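Local coordinates for protein aspartate aminotransferase (Rhodobacter sphaeroides, PDB 3NRA) that probably catalyses, with pyridoxal 5'-phosphate as cofactor, the transfer of an amino group from L-aspartate to 2-oxoglutarate, giving oxaloacetate and L-glutamate, at residues B[187-201]-B[228-240]. Sequence-based numbering, arbitrary orientation.
Sequences NPNNPAGVVYSAEEI and GASYTHLRAEAAV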
# COMPACT_ATOMS: atom_id res chain seq x y z
N ASN B 187 -15.85 13.52 6.30
CA ASN B 187 -17.27 13.83 6.27
C ASN B 187 -18.02 12.61 5.73
O ASN B 187 -17.91 12.31 4.57
CB ASN B 187 -17.54 15.02 5.35
CG ASN B 187 -18.97 15.46 5.40
OD1 ASN B 187 -19.67 15.20 6.37
ND2 ASN B 187 -19.42 16.13 4.35
N PRO B 188 -18.78 11.88 6.60
CA PRO B 188 -18.98 12.11 8.01
C PRO B 188 -17.69 12.03 8.83
O PRO B 188 -16.75 11.26 8.48
CB PRO B 188 -19.92 10.99 8.41
CG PRO B 188 -19.58 9.89 7.52
CD PRO B 188 -19.39 10.60 6.20
N ASN B 189 -17.63 12.84 9.89
CA ASN B 189 -16.53 12.83 10.82
C ASN B 189 -16.31 11.46 11.44
O ASN B 189 -17.28 10.79 11.87
CB ASN B 189 -16.77 13.87 11.91
CG ASN B 189 -15.64 13.93 12.91
OD1 ASN B 189 -15.74 13.38 14.01
ND2 ASN B 189 -14.57 14.64 12.55
N ASN B 190 -15.08 10.99 11.35
CA ASN B 190 -14.58 9.89 12.16
C ASN B 190 -13.72 10.60 13.19
O ASN B 190 -12.72 11.20 12.83
CB ASN B 190 -13.75 8.93 11.27
CG ASN B 190 -13.19 7.71 12.03
OD1 ASN B 190 -13.07 7.70 13.27
ND2 ASN B 190 -12.80 6.68 11.26
N PRO B 191 -14.10 10.56 14.48
CA PRO B 191 -14.86 9.56 15.20
C PRO B 191 -16.33 9.86 15.54
O PRO B 191 -17.01 8.97 16.06
CB PRO B 191 -14.09 9.50 16.51
CG PRO B 191 -13.75 10.95 16.76
CD PRO B 191 -13.41 11.49 15.43
N ALA B 192 -16.80 11.10 15.36
CA ALA B 192 -18.09 11.54 15.96
C ALA B 192 -19.36 11.11 15.14
O ALA B 192 -20.46 11.04 15.69
CB ALA B 192 -18.08 13.05 16.21
N GLY B 193 -19.19 10.88 13.84
CA GLY B 193 -20.32 10.45 12.96
C GLY B 193 -21.23 11.59 12.52
O GLY B 193 -22.26 11.36 11.90
N VAL B 194 -20.83 12.83 12.84
CA VAL B 194 -21.57 14.01 12.42
C VAL B 194 -21.24 14.36 10.95
O VAL B 194 -20.13 14.14 10.47
CB VAL B 194 -21.31 15.23 13.34
CG1 VAL B 194 -21.74 14.92 14.76
CG2 VAL B 194 -19.86 15.65 13.28
N VAL B 195 -22.22 14.92 10.26
CA VAL B 195 -22.11 15.24 8.83
C VAL B 195 -22.14 16.74 8.72
O VAL B 195 -22.89 17.39 9.43
CB VAL B 195 -23.32 14.63 8.06
CG1 VAL B 195 -23.47 15.25 6.68
CG2 VAL B 195 -23.16 13.07 7.96
N TYR B 196 -21.32 17.30 7.86
CA TYR B 196 -21.24 18.77 7.75
C TYR B 196 -22.49 19.28 7.03
O TYR B 196 -22.95 18.66 6.11
CB TYR B 196 -19.97 19.19 7.01
CG TYR B 196 -18.69 19.02 7.84
CD1 TYR B 196 -18.20 17.76 8.15
CD2 TYR B 196 -18.02 20.11 8.32
CE1 TYR B 196 -17.05 17.60 8.91
CE2 TYR B 196 -16.86 19.96 9.10
CZ TYR B 196 -16.39 18.71 9.38
OH TYR B 196 -15.25 18.56 10.13
N SER B 197 -23.06 20.37 7.52
CA SER B 197 -24.26 20.97 6.90
C SER B 197 -23.94 21.56 5.52
O SER B 197 -22.77 21.79 5.20
CB SER B 197 -24.81 22.10 7.78
OG SER B 197 -23.93 23.22 7.74
N ALA B 198 -24.99 21.79 4.73
CA ALA B 198 -24.89 22.52 3.45
C ALA B 198 -24.14 23.85 3.59
O ALA B 198 -23.29 24.17 2.79
CB ALA B 198 -26.32 22.78 2.87
N GLU B 199 -24.41 24.57 4.67
CA GLU B 199 -23.80 25.86 4.93
C GLU B 199 -22.31 25.70 5.29
O GLU B 199 -21.47 26.43 4.78
CB GLU B 199 -24.58 26.59 6.06
CG GLU B 199 -24.70 28.10 5.90
CD GLU B 199 -23.41 28.88 6.26
OE1 GLU B 199 -22.62 28.40 7.11
OE2 GLU B 199 -23.21 29.99 5.70
N GLU B 200 -21.98 24.73 6.15
CA GLU B 200 -20.57 24.44 6.47
C GLU B 200 -19.75 24.10 5.24
O GLU B 200 -18.64 24.59 5.07
CB GLU B 200 -20.44 23.34 7.52
CG GLU B 200 -20.80 23.82 8.97
CD GLU B 200 -20.91 22.70 9.96
OE1 GLU B 200 -21.51 21.63 9.62
OE2 GLU B 200 -20.45 22.89 11.10
N ILE B 201 -20.31 23.28 4.36
CA ILE B 201 -19.60 22.85 3.17
C ILE B 201 -19.46 24.01 2.18
O ILE B 201 -18.44 24.14 1.50
CB ILE B 201 -20.32 21.63 2.53
CG1 ILE B 201 -20.18 20.40 3.46
CG2 ILE B 201 -19.82 21.35 1.09
CD1 ILE B 201 -18.75 19.82 3.58
N GLY B 228 -33.39 10.70 6.70
CA GLY B 228 -33.57 12.06 7.21
C GLY B 228 -32.26 12.76 7.58
O GLY B 228 -32.28 13.82 8.26
N ALA B 229 -31.12 12.21 7.16
CA ALA B 229 -29.86 12.95 7.22
C ALA B 229 -29.61 13.55 5.83
O ALA B 229 -29.85 12.91 4.81
CB ALA B 229 -28.73 12.05 7.63
N SER B 230 -29.15 14.80 5.81
CA SER B 230 -28.68 15.42 4.61
C SER B 230 -27.16 15.16 4.48
O SER B 230 -26.50 14.80 5.45
CB SER B 230 -28.97 16.93 4.63
OG SER B 230 -27.89 17.64 5.26
N TYR B 231 -26.66 15.30 3.26
CA TYR B 231 -25.22 15.23 2.99
C TYR B 231 -24.90 16.12 1.81
O TYR B 231 -25.58 16.06 0.78
CB TYR B 231 -24.78 13.79 2.69
CG TYR B 231 -23.29 13.64 2.63
CD1 TYR B 231 -22.58 13.94 1.46
CD2 TYR B 231 -22.58 13.28 3.75
CE1 TYR B 231 -21.20 13.83 1.40
CE2 TYR B 231 -21.20 13.17 3.71
CZ TYR B 231 -20.51 13.45 2.53
OH TYR B 231 -19.14 13.34 2.50
N THR B 232 -23.83 16.91 1.95
CA THR B 232 -23.42 17.85 0.91
C THR B 232 -21.96 17.54 0.49
O THR B 232 -21.05 17.47 1.34
CB THR B 232 -23.52 19.28 1.42
OG1 THR B 232 -24.77 19.45 2.07
CG2 THR B 232 -23.40 20.29 0.29
N HIS B 233 -21.76 17.39 -0.82
CA HIS B 233 -20.46 17.05 -1.37
C HIS B 233 -19.69 18.31 -1.74
O HIS B 233 -20.06 19.01 -2.67
CB HIS B 233 -20.64 16.19 -2.62
CG HIS B 233 -21.31 14.89 -2.35
ND1 HIS B 233 -20.60 13.73 -2.07
CD2 HIS B 233 -22.62 14.53 -2.35
CE1 HIS B 233 -21.45 12.74 -1.87
NE2 HIS B 233 -22.68 13.19 -2.05
N LEU B 234 -18.60 18.55 -1.02
CA LEU B 234 -17.73 19.73 -1.27
C LEU B 234 -17.39 19.89 -2.74
O LEU B 234 -17.40 20.99 -3.25
CB LEU B 234 -16.42 19.62 -0.46
CG LEU B 234 -15.53 20.87 -0.51
CD1 LEU B 234 -16.26 22.05 0.10
CD2 LEU B 234 -14.19 20.63 0.23
N ARG B 235 -17.10 18.78 -3.42
CA ARG B 235 -16.63 18.81 -4.83
C ARG B 235 -17.65 19.30 -5.84
O ARG B 235 -17.29 19.61 -6.96
CB ARG B 235 -16.12 17.41 -5.27
CG ARG B 235 -17.23 16.39 -5.58
CD ARG B 235 -16.61 14.99 -5.83
NE ARG B 235 -15.66 15.07 -6.93
CZ ARG B 235 -15.96 14.95 -8.22
NH1 ARG B 235 -17.18 14.58 -8.63
NH2 ARG B 235 -15.00 15.16 -9.13
N ALA B 236 -18.93 19.30 -5.45
CA ALA B 236 -20.01 19.83 -6.26
C ALA B 236 -20.35 21.29 -5.95
O ALA B 236 -21.17 21.88 -6.65
CB ALA B 236 -21.28 18.94 -6.10
N GLU B 237 -19.73 21.89 -4.94
CA GLU B 237 -19.99 23.35 -4.62
C GLU B 237 -19.60 24.30 -5.75
O GLU B 237 -18.51 24.23 -6.27
CB GLU B 237 -19.26 23.77 -3.34
CG GLU B 237 -19.84 23.21 -2.09
CD GLU B 237 -21.24 23.73 -1.78
OE1 GLU B 237 -21.53 24.93 -2.04
OE2 GLU B 237 -22.06 22.91 -1.32
N ALA B 238 -20.50 25.20 -6.13
CA ALA B 238 -20.22 26.20 -7.20
C ALA B 238 -18.99 27.12 -6.87
O ALA B 238 -18.26 27.54 -7.78
CB ALA B 238 -21.48 27.07 -7.47
N ALA B 239 -18.75 27.37 -5.57
CA ALA B 239 -17.66 28.25 -5.11
C ALA B 239 -16.28 27.64 -5.27
O ALA B 239 -15.28 28.35 -5.34
CB ALA B 239 -17.89 28.63 -3.64
N VAL B 240 -16.20 26.31 -5.30
CA VAL B 240 -14.92 25.65 -5.26
C VAL B 240 -14.47 25.33 -6.65
O VAL B 240 -15.28 25.06 -7.52
CB VAL B 240 -14.95 24.35 -4.36
CG1 VAL B 240 -15.52 23.17 -5.11
CG2 VAL B 240 -13.55 24.06 -3.81
O HOH W 1 -18.28 16.78 1.45
O HOH W 2 -22.01 17.02 4.21
O HOH W 3 -25.16 18.41 4.42
O HOH W 4 -27.58 20.68 5.64
O HOH W 5 -23.69 24.22 0.18
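Tyr231 overlaps the carboxamide of Asn187 obliquely with its ring, the two planes 16° apart and ND2 of Asn187 3.4 Å from CZ of Tyr231. CG anti to the backbone N (chi1 -170°) brings the hydroxyl end of Tyr231 close to 187-201, where OH donates to the backbone O of Asn187 at 2.6 Å, from above the carbonyl plane. Pro188, which follows a cis peptide bond, presents its N at the ring edge, while CG1 of Val195 sits 3.6 Å from CD2 of Tyr231. The amide of Asn187 is itself held at both ends: OD1 accepts from Tyr196 N, and ND2 donates to two waters. One of these waters lies over the centre of the Tyr231 ring and joins Tyr196 O to Thr232 N; the other links to Thr232 O and Leu234 N.

Where helix 198-211 begins, behind the capping box of Ser197 and Glu200, the contact becomes mixed, with an apolar core around Ile201. Ile201 and Thr232 run antiparallel as side chains, their CG2 atoms 3.8 Å apart, and Phe185 of strand 182-186 touches Ile201. Another water bridges Ala198 O and OE2 of Glu237.

Segment 228-240, between two strands of the seven-stranded sheet, thus packs on the two ends of 187-201; Asn190, in the turn between, makes no contact with it and hydrogen-bonds through ND2 to O3 of the pyridoxal-lysine at position 253. A short phenol bond and shared waters satisfy backbone groups that meet without direct main-chain pairing, so the two segments are matched largely through side chains and solvent.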